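Local structure of putative fructosamine-3-kinase (Thermobifida fusca YX, 3F7W) at residues Leu54-Ala60 / Trp124-Pro130; Arg219-Leu223 / Tyr241-Leu247; Gln259-Leu264 / Thr277-Ala282. The protein is a putative fructosamine-3-kinase with a protein-kinase-like fold that probably transfers phosphate to sugar-modified amines. One frame throughout, in Å; residues are numbered along the deposited sequence. Where two conformers were deposited one is given.

Contact 1: Leu54-Ala60 / Trp124-Pro130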
loop_
_atom_site.group_PDB
_atom_site.type_symbol
_atom_site.label_atom_id
_atom_site.label_comp_id
_atom_site.label_asym_id
_atom_site.label_seq_id
_atom_site.Cartn_x
_atom_site.Cartn_y
_atom_site.Cartn_z
ATOM N N LEU A 54 12.987 12.763 3.553
ATOM C CA LEU A 54 12.688 11.935 4.708
ATOM C C LEU A 54 13.596 10.742 4.813
ATOM O O LEU A 54 13.782 9.990 3.836
ATOM C CB LEU A 54 11.203 11.510 4.685
ATOM C CG LEU A 54 10.214 12.596 5.111
ATOM C CD1 LEU A 54 8.810 12.325 4.569
ATOM C CD2 LEU A 54 10.212 12.776 6.653
ATOM N N ASP A 55 14.138 10.521 6.012
ATOM C CA ASP A 55 15.009 9.380 6.343
ATOM C C ASP A 55 14.449 7.980 5.991
ATOM O O ASP A 55 13.559 7.498 6.692
ATOM C CB ASP A 55 15.286 9.429 7.868
ATOM C CG ASP A 55 16.055 8.225 8.382
ATOM O OD1 ASP A 55 16.869 7.668 7.601
ATOM O OD2 ASP A 55 15.848 7.851 9.573
ATOM N N GLY A 56 14.997 7.297 4.967
ATOM C CA GLY A 56 14.550 5.944 4.677
ATOM C C GLY A 56 13.288 5.844 3.837
ATOM O O GLY A 56 12.720 4.758 3.684
ATOM N N LEU A 57 12.841 6.956 3.275
ATOM C CA LEU A 57 11.590 6.964 2.515
ATOM C C LEU A 57 11.661 6.057 1.267
ATOM O O LEU A 57 10.837 5.135 1.075
ATOM C CB LEU A 57 11.269 8.399 2.098
ATOM C CG LEU A 57 9.996 8.683 1.281
ATOM C CD1 LEU A 57 8.806 8.632 2.180
ATOM C CD2 LEU A 57 10.109 10.057 0.611
ATOM N N PHE A 58 12.630 6.338 0.408
ATOM C CA PHE A 58 12.777 5.540 -0.808
ATOM C C PHE A 58 13.171 4.106 -0.473
ATOM O O PHE A 58 12.695 3.176 -1.121
ATOM C CB PHE A 58 13.763 6.186 -1.781
ATOM C CG PHE A 58 13.146 7.279 -2.607
ATOM C CD1 PHE A 58 12.471 8.334 -1.999
ATOM C CD2 PHE A 58 13.260 7.296 -3.970
ATOM C CE1 PHE A 58 11.884 9.353 -2.762
ATOM C CE2 PHE A 58 12.674 8.332 -4.730
ATOM C CZ PHE A 58 11.974 9.331 -4.119
ATOM N N ARG A 59 14.010 3.941 0.540
ATOM C CA ARG A 59 14.395 2.624 1.014
ATOM C C ARG A 59 13.188 1.746 1.337
ATOM O O ARG A 59 13.160 0.567 1.001
ATOM C CB ARG A 59 15.265 2.776 2.250
ATOM C CG ARG A 59 15.535 1.481 3.011
ATOM C CD ARG A 59 16.516 1.755 4.126
ATOM N NE ARG A 59 17.827 2.053 3.563
ATOM C CZ ARG A 59 18.810 1.171 3.408
ATOM N NH1 ARG A 59 18.656 -0.090 3.792
ATOM N NH2 ARG A 59 19.952 1.561 2.860
ATOM N N ALA A 60 12.195 2.321 2.003
ATOM C CA ALA A 60 11.007 1.557 2.393
ATOM C C ALA A 60 10.301 0.978 1.169
ATOM O O ALA A 60 9.829 -0.183 1.187
ATOM C CB ALA A 60 10.024 2.477 3.207
ATOM N N TRP A 124 12.496 -2.863 8.058
ATOM C CA TRP A 124 12.854 -1.497 7.672
ATOM C C TRP A 124 11.813 -0.506 8.209
ATOM O O TRP A 124 10.646 -0.854 8.415
ATOM C CB TRP A 124 12.983 -1.384 6.138
ATOM C CG TRP A 124 11.714 -1.691 5.440
ATOM C CD1 TRP A 124 10.663 -0.845 5.254
ATOM C CD2 TRP A 124 11.327 -2.952 4.882
ATOM N NE1 TRP A 124 9.636 -1.499 4.633
ATOM C CE2 TRP A 124 10.013 -2.802 4.397
ATOM C CE3 TRP A 124 11.940 -4.210 4.795
ATOM C CZ2 TRP A 124 9.323 -3.840 3.799
ATOM C CZ3 TRP A 124 11.254 -5.246 4.176
ATOM C CH2 TRP A 124 9.956 -5.050 3.683
ATOM N N ASP A 125 12.210 0.745 8.395
ATOM C CA ASP A 125 11.290 1.779 8.876
ATOM C C ASP A 125 10.259 2.093 7.809
ATOM O O ASP A 125 10.593 2.202 6.626
ATOM C CB ASP A 125 12.042 3.058 9.218
ATOM C CG ASP A 125 12.970 2.910 10.453
ATOM O OD1 ASP A 125 12.805 1.986 11.275
ATOM O OD2 ASP A 125 13.846 3.768 10.598
ATOM N N GLY A 126 9.000 2.216 8.207
ATOM C CA GLY A 126 7.941 2.389 7.238
ATOM C C GLY A 126 7.436 3.789 7.006
ATOM O O GLY A 126 7.647 4.700 7.825
ATOM N N TYR A 127 6.776 3.948 5.865
ATOM C CA TYR A 127 6.055 5.155 5.505
ATOM C C TYR A 127 4.724 4.797 4.871
ATOM O O TYR A 127 4.584 3.776 4.149
ATOM C CB TYR A 127 6.845 6.028 4.510
ATOM C CG TYR A 127 7.989 6.768 5.154
ATOM C CD1 TYR A 127 7.774 8.017 5.744
ATOM C CD2 TYR A 127 9.251 6.192 5.266
ATOM C CE1 TYR A 127 8.806 8.702 6.381
ATOM C CE2 TYR A 127 10.290 6.880 5.882
ATOM C CZ TYR A 127 10.061 8.125 6.449
ATOM O OH TYR A 127 11.094 8.813 7.079
ATOM N N ILE A 128 3.781 5.709 5.066
ATOM C CA ILE A 128 2.506 5.672 4.371
ATOM C C ILE A 128 2.355 7.099 3.830
ATOM O O ILE A 128 2.193 8.059 4.583
ATOM C CB ILE A 128 1.386 5.161 5.311
ATOM C CG1 ILE A 128 0.077 4.938 4.526
ATOM C CG2 ILE A 128 1.176 6.110 6.551
ATOM C CD1 ILE A 128 0.127 3.700 3.537
ATOM N N GLY A 129 2.511 7.230 2.515
ATOM C CA GLY A 129 2.848 8.505 1.886
ATOM C C GLY A 129 4.078 9.107 2.556
ATOM O O GLY A 129 5.065 8.402 2.749
ATOM N N PRO A 130 4.009 10.387 2.943
ATOM C CA PRO A 130 5.096 11.031 3.678
ATOM C C PRO A 130 5.048 10.810 5.193
ATOM O O PRO A 130 5.925 11.315 5.904
ATOM C CB PRO A 130 4.875 12.521 3.367
ATOM C CG PRO A 130 3.389 12.665 3.289
ATOM C CD PRO A 130 2.873 11.315 2.713
HETATM O O HOH W 1 16.081 5.319 10.226
HETATM O O HOH W 2 13.014 6.081 8.946
HETATM O O HOH W 3 13.084 2.786 5.434
#
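Leu57 lays its CD1 methyl over one face of the Tyr127 ring, a CH-pi contact 3.8 Å from CD1 to the ring centroid and 20° off the normal, displaced toward CG. Leu57 CG stands anti to the backbone N (chi1 180°), which brings CD1 over the ring, the two side chains crossing at about a right angle. Leu54 and Ala60 extend this apolar centre: Leu54 CB packs obliquely against the phenol end, its CD1 lies 4.1 Å from Pro130 CB, and the Ala60 methyl meets the ring edge of Tyr127 and, at 4.0 Å, CD1 of Trp124. Trp124 also packs edge-to-face with Trp67, farther along helix 57-68, which also carries Ala60. At the end of the ring, Tyr127 OH donates to Asp55 O over 2.8 Å, reaching it from above the carbonyl plane. That carbonyl belongs to a type II turn, Leu54 to Leu57, whose positive phi at Gly56 suits glycine. Beyond it the edge is wet. One water bridges Gly56 O (2.7 Å) and Asp125 O (2.8 Å), a second donates to Asp55 O, which also takes the tyrosine hydroxyl, and to Asp125 OD2, and a third sits between the carboxylates, whose OD2 atoms in the given Asp55 conformer are 4.7 Å apart; their like charges are probably screened there. The turn, with Gly56 as N-cap, opens helix 57-68, consistent with the position of helix C in kinase-like folds, and Tyr127 belongs to a two-stranded antiparallel hairpin, 126-128 with 131-133, that receives the helix start.

Contact 2: Arg219-Leu223 / Tyr241-Leu247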
loop_
_atom_site.group_PDB
_atom_site.type_symbol
_atom_site.label_atom_id
_atom_site.label_comp_id
_atom_site.label_asym_id
_atom_site.label_seq_id
_atom_site.Cartn_x
_atom_site.Cartn_y
_atom_site.Cartn_z
ATOM N N ARG A 219 -4.010 -9.992 5.802
ATOM C CA ARG A 219 -4.341 -9.987 4.368
ATOM C C ARG A 219 -5.690 -9.318 4.073
ATOM O O ARG A 219 -5.868 -8.757 3.013
ATOM C CB ARG A 219 -4.289 -11.393 3.791
ATOM C CG ARG A 219 -5.277 -12.403 4.364
ATOM C CD ARG A 219 -4.692 -13.838 4.280
ATOM N NE ARG A 219 -5.665 -14.885 4.610
ATOM C CZ ARG A 219 -6.356 -15.617 3.729
ATOM N NH1 ARG A 219 -6.245 -15.436 2.428
ATOM N NH2 ARG A 219 -7.209 -16.542 4.166
ATOM N N GLU A 220 -6.631 -9.373 5.026
ATOM C CA GLU A 220 -7.912 -8.670 4.890
ATOM C C GLU A 220 -7.746 -7.164 4.679
ATOM O O GLU A 220 -8.592 -6.554 4.057
ATOM C CB GLU A 220 -8.858 -8.982 6.052
ATOM C CG GLU A 220 -9.396 -10.455 6.013
ATOM C CD GLU A 220 -10.254 -10.850 7.215
ATOM O OE1 GLU A 220 -10.927 -9.980 7.825
ATOM O OE2 GLU A 220 -10.274 -12.050 7.526
ATOM N N ALA A 221 -6.636 -6.578 5.161
ATOM C CA ALA A 221 -6.354 -5.158 4.973
ATOM C C ALA A 221 -6.366 -4.788 3.502
ATOM O O ALA A 221 -7.017 -3.828 3.100
ATOM C CB ALA A 221 -4.993 -4.759 5.621
ATOM N N ASP A 222 -5.644 -5.545 2.687
ATOM C CA ASP A 222 -5.521 -5.192 1.257
ATOM C C ASP A 222 -6.873 -5.294 0.555
ATOM O O ASP A 222 -7.258 -4.429 -0.223
ATOM C CB ASP A 222 -4.495 -6.104 0.547
ATOM C CG ASP A 222 -3.015 -5.635 0.718
ATOM O OD1 ASP A 222 -2.728 -4.553 1.282
ATOM O OD2 ASP A 222 -2.125 -6.395 0.264
ATOM N N LEU A 223 -7.603 -6.365 0.844
ATOM C CA LEU A 223 -8.920 -6.567 0.242
ATOM C C LEU A 223 -9.916 -5.511 0.715
ATOM O O LEU A 223 -10.790 -5.101 -0.041
ATOM C CB LEU A 223 -9.430 -7.981 0.527
ATOM C CG LEU A 223 -8.998 -9.067 -0.478
ATOM C CD1 LEU A 223 -7.559 -8.889 -0.892
ATOM C CD2 LEU A 223 -9.232 -10.444 0.105
ATOM N N TYR A 241 -9.613 -14.804 -5.676
ATOM C CA TYR A 241 -8.786 -14.868 -4.449
ATOM C C TYR A 241 -9.239 -15.960 -3.481
ATOM O O TYR A 241 -8.441 -16.797 -3.010
ATOM C CB TYR A 241 -8.840 -13.501 -3.769
ATOM C CG TYR A 241 -7.960 -13.366 -2.565
ATOM C CD1 TYR A 241 -8.372 -13.851 -1.310
ATOM C CD2 TYR A 241 -6.717 -12.754 -2.664
ATOM C CE1 TYR A 241 -7.557 -13.730 -0.186
ATOM C CE2 TYR A 241 -5.883 -12.627 -1.528
ATOM C CZ TYR A 241 -6.332 -13.112 -0.297
ATOM O OH TYR A 241 -5.545 -12.993 0.824
ATOM N N ASN A 242 -10.526 -15.948 -3.191
ATOM C CA ASN A 242 -11.147 -16.913 -2.271
ATOM C C ASN A 242 -11.124 -18.359 -2.781
ATOM O O ASN A 242 -11.215 -19.289 -1.990
ATOM C CB ASN A 242 -12.573 -16.450 -1.899
ATOM C CG ASN A 242 -12.587 -15.370 -0.804
ATOM O OD1 ASN A 242 -11.776 -15.399 0.122
ATOM N ND2 ASN A 242 -13.519 -14.423 -0.904
ATOM N N GLU A 243 -10.962 -18.566 -4.084
ATOM C CA GLU A 243 -10.844 -19.923 -4.618
ATOM C C GLU A 243 -9.583 -20.565 -4.114
ATOM O O GLU A 243 -9.579 -21.748 -3.813
ATOM C CB GLU A 243 -10.737 -19.937 -6.133
ATOM C CG GLU A 243 -12.017 -19.728 -6.878
ATOM C CD GLU A 243 -11.782 -19.496 -8.370
ATOM O OE1 GLU A 243 -10.603 -19.530 -8.861
ATOM O OE2 GLU A 243 -12.797 -19.272 -9.044
ATOM N N VAL A 244 -8.514 -19.774 -4.041
ATOM C CA VAL A 244 -7.175 -20.287 -3.799
ATOM C C VAL A 244 -6.673 -20.064 -2.366
ATOM O O VAL A 244 -5.852 -20.831 -1.884
ATOM C CB VAL A 244 -6.149 -19.710 -4.817
ATOM C CG1 VAL A 244 -6.570 -20.041 -6.261
ATOM C CG2 VAL A 244 -6.004 -18.253 -4.656
ATOM N N ALA A 245 -7.128 -18.993 -1.714
ATOM C CA ALA A 245 -6.769 -18.706 -0.326
ATOM C C ALA A 245 -7.992 -18.171 0.406
ATOM O O ALA A 245 -8.001 -17.019 0.807
ATOM C CB ALA A 245 -5.611 -17.701 -0.252
ATOM N N PRO A 246 -9.029 -19.018 0.587
ATOM C CA PRO A 246 -10.282 -18.539 1.167
ATOM C C PRO A 246 -10.081 -17.745 2.449
ATOM O O PRO A 246 -9.368 -18.186 3.351
ATOM C CB PRO A 246 -11.067 -19.835 1.453
ATOM C CG PRO A 246 -10.063 -20.956 1.283
ATOM C CD PRO A 246 -9.107 -20.453 0.270
ATOM N N LEU A 247 -10.723 -16.589 2.522
ATOM C CA LEU A 247 -10.677 -15.776 3.710
ATOM C C LEU A 247 -11.404 -16.516 4.871
ATOM O O LEU A 247 -12.287 -17.351 4.645
ATOM C CB LEU A 247 -11.282 -14.393 3.423
ATOM C CG LEU A 247 -10.476 -13.446 2.516
ATOM C CD1 LEU A 247 -11.328 -12.274 2.120
ATOM C CD2 LEU A 247 -9.208 -12.951 3.202
#
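Arg219 extends its guanidinium into the turn that follows helix 234-244 and uses both terminal nitrogens there. NH1 gives a nearly straight bond to Ala245 O (2.9 Å, 171° at the hydrogen) and a more bent one to Tyr241 OH (3.0 Å); NH2 reaches Pro246 O at 2.8 Å. Both carbonyls lie at the edge of the guanidinium, close to its plane, whereas the phenol oxygen is tilted from it by 22°. With NE in a salt bridge to Glu186, bonds from all three nitrogens fix the rotation of the group. CG of Arg219 sits between its backbone N and carbonyl carbon (chi1 63°), and the extended chain from there passes alongside Tyr241 OH. Leu247 CD2 lies over the centre of one guanidinium face, 3.9 Å from CZ, its side chain running past the arginine in the opposite direction. Tyr241 OH has a second partner, His113 ND1. The carbonyl of Tyr241 is shared by Val244 N and Ala245 N as the helix ends, and Asn242 OD1 takes Leu247 N at 2.9 Å, tying down the exit. In the given conformer of Leu223, CD2 stands over the Tyr241 ring, 3.8 Å from its centroid. Glu220 turns its carboxylate to a salt bridge with Arg254, while its CG rests on Leu247 CD2. Asp222, on the same helix, bonds His113 and the backbone nitrogens of His192 and Gly193, recalling the helix F aspartate that braces the catalytic loop in protein kinases. Helix 219-229 thus lies among helix 99-114, helix 251-270 and strand 189-191, and Arg219 joins it to the end of helix 234-244.

Contact 3: Gln259-Leu264 / Thr277-Ala282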
loop_
_atom_site.group_PDB
_atom_site.type_symbol
_atom_site.label_atom_id
_atom_site.label_comp_id
_atom_site.label_asym_id
_atom_site.label_seq_id
_atom_site.Cartn_x
_atom_site.Cartn_y
_atom_site.Cartn_z
ATOM N N GLN A 259 -10.626 -1.030 7.462
ATOM C CA GLN A 259 -10.617 0.246 6.786
ATOM C C GLN A 259 -10.291 1.415 7.717
ATOM O O GLN A 259 -10.078 2.535 7.254
ATOM C CB GLN A 259 -11.978 0.481 6.105
ATOM C CG GLN A 259 -12.211 -0.467 4.928
ATOM C CD GLN A 259 -13.576 -0.363 4.272
ATOM O OE1 GLN A 259 -14.543 0.093 4.887
ATOM N NE2 GLN A 259 -13.675 -0.850 3.032
ATOM N N LEU A 260 -10.231 1.165 9.017
ATOM C CA LEU A 260 -9.985 2.247 9.966
ATOM C C LEU A 260 -8.594 2.855 9.809
ATOM O O LEU A 260 -8.447 4.077 9.833
ATOM C CB LEU A 260 -10.236 1.784 11.406
ATOM C CG LEU A 260 -11.702 1.422 11.713
ATOM C CD1 LEU A 260 -11.829 0.909 13.159
ATOM C CD2 LEU A 260 -12.666 2.584 11.463
ATOM N N HIS A 261 -7.584 2.010 9.598
ATOM C CA HIS A 261 -6.216 2.508 9.425
ATOM C C HIS A 261 -6.132 3.460 8.219
ATOM O O HIS A 261 -5.732 4.607 8.386
ATOM C CB HIS A 261 -5.205 1.349 9.290
ATOM C CG HIS A 261 -3.891 1.773 8.724
ATOM N ND1 HIS A 261 -3.029 2.624 9.400
ATOM C CD2 HIS A 261 -3.298 1.491 7.537
ATOM C CE1 HIS A 261 -1.962 2.842 8.645
ATOM N NE2 HIS A 261 -2.104 2.173 7.510
ATOM N N PRO A 262 -6.495 2.992 6.995
ATOM C CA PRO A 262 -6.398 3.915 5.852
ATOM C C PRO A 262 -7.227 5.146 6.021
ATOM O O PRO A 262 -6.801 6.216 5.585
ATOM C CB PRO A 262 -6.910 3.084 4.661
ATOM C CG PRO A 262 -7.611 1.933 5.246
ATOM C CD PRO A 262 -6.924 1.660 6.557
ATOM N N LEU A 263 -8.410 5.031 6.637
ATOM C CA LEU A 263 -9.241 6.218 6.807
ATOM C C LEU A 263 -8.624 7.281 7.736
ATOM O O LEU A 263 -8.733 8.501 7.470
ATOM C CB LEU A 263 -10.673 5.857 7.250
ATOM C CG LEU A 263 -11.512 5.269 6.097
ATOM C CD1 LEU A 263 -12.793 4.611 6.656
ATOM C CD2 LEU A 263 -11.829 6.342 4.971
ATOM N N LEU A 264 -7.992 6.831 8.813
ATOM C CA LEU A 264 -7.256 7.735 9.693
ATOM C C LEU A 264 -6.053 8.397 9.006
ATOM O O LEU A 264 -5.786 9.587 9.216
ATOM C CB LEU A 264 -6.809 7.006 10.957
ATOM C CG LEU A 264 -7.951 6.720 11.937
ATOM C CD1 LEU A 264 -7.504 5.634 12.929
ATOM C CD2 LEU A 264 -8.409 8.004 12.690
ATOM N N THR A 277 -16.777 9.591 6.890
ATOM C CA THR A 277 -16.585 8.177 6.505
ATOM C C THR A 277 -15.877 7.417 7.642
ATOM O O THR A 277 -16.242 6.286 7.995
ATOM C CB THR A 277 -15.770 8.030 5.221
ATOM O OG1 THR A 277 -16.392 8.778 4.170
ATOM C CG2 THR A 277 -15.671 6.543 4.815
ATOM N N LEU A 278 -14.859 8.045 8.209
ATOM C CA LEU A 278 -14.184 7.455 9.371
ATOM C C LEU A 278 -15.190 7.160 10.485
ATOM O O LEU A 278 -15.227 6.049 11.026
ATOM C CB LEU A 278 -13.071 8.387 9.869
ATOM C CG LEU A 278 -12.390 7.919 11.159
ATOM C CD1 LEU A 278 -11.716 6.564 10.988
ATOM C CD2 LEU A 278 -11.436 8.975 11.660
ATOM N N VAL A 279 -16.017 8.152 10.831
ATOM C CA VAL A 279 -16.977 7.986 11.915
ATOM C C VAL A 279 -17.954 6.865 11.598
ATOM O O VAL A 279 -18.197 5.997 12.429
ATOM C CB VAL A 279 -17.744 9.292 12.238
ATOM C CG1 VAL A 279 -18.894 9.026 13.246
ATOM C CG2 VAL A 279 -16.762 10.346 12.761
ATOM N N ASP A 280 -18.489 6.883 10.383
ATOM C CA ASP A 280 -19.482 5.894 9.970
ATOM C C ASP A 280 -18.884 4.483 10.014
ATOM O O ASP A 280 -19.555 3.523 10.391
ATOM C CB ASP A 280 -19.964 6.196 8.556
ATOM C CG ASP A 280 -20.843 7.452 8.473
ATOM O OD1 ASP A 280 -21.249 7.995 9.524
ATOM O OD2 ASP A 280 -21.099 7.903 7.335
ATOM N N THR A 281 -17.619 4.377 9.595
ATOM C CA THR A 281 -16.922 3.074 9.525
ATOM C C THR A 281 -16.615 2.517 10.938
ATOM O O THR A 281 -16.740 1.310 11.191
ATOM C CB THR A 281 -15.652 3.191 8.626
ATOM O OG1 THR A 281 -16.035 3.675 7.330
ATOM C CG2 THR A 281 -14.927 1.851 8.458
ATOM N N ALA A 282 -16.208 3.406 11.846
ATOM C CA ALA A 282 -16.008 3.068 13.249
ATOM C C ALA A 282 -17.312 2.559 13.855
ATOM O O ALA A 282 -17.336 1.514 14.499
ATOM C CB ALA A 282 -15.502 4.288 14.025
HETATM O O HOH W 4 -15.922 2.474 5.051
#
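Leu263 and Leu278 bring their CA atoms within 5.7 Å where helices 259-264 and 277-282 run antiparallel, their segment axes 9.7 Å apart at an angle of 164°. Leu278 CG is anti to the backbone N (chi1 175°), which turns its methyls toward Leu263 and Leu264: CD1 lies 3.9 Å from Leu263 CB, and CD2 meets Leu264 CD2 at a tight 3.3 Å. Leu263 divides its branches, CD2 going to the Thr277 methyl and CD1 lying 3.4 Å from Thr281 OG1. Leu260 CD2 packs on Thr281 CG2 and on the backbone of Ala282. Thr281 OG1 donates to Thr277 O (2.7 Å) within its own helix and accepts from a water that also donates to Gln259 OE1; Gln259 NE2 is held by Ala224 O. A valine in place of Thr281 would probably lose the hydroxyl's bond to Thr277 O and leave the water that serves Gln259 OE1 without its acceptor on this helix. Since no direct hydrogen bond crosses between the segments, cohesion rests on leucine and threonine methyls, with the bridging water as a polar link at one margin.

How the contacts relate
Helix 251-270 ties the three contacts together, although none touches another. It supplies one half of contact 3; Ile128 and Pro130 of contact 1 pack on its Val265 and Leu269, and Glu220 of contact 2 meets its earlier turns at Trp251 and His258. Contacts 1 and 2 lie on opposite sides of the chain's centre, their own centres about 27 Å apart, while contact 3 is about 23 Å from contact 1 and 21 Å from contact 2, centre to centre. Nearest atoms of contacts 1 and 3 are about 5 Å apart. Of the three, contact 2 includes the helix whose Asp222 reaches the presumed catalytic loop.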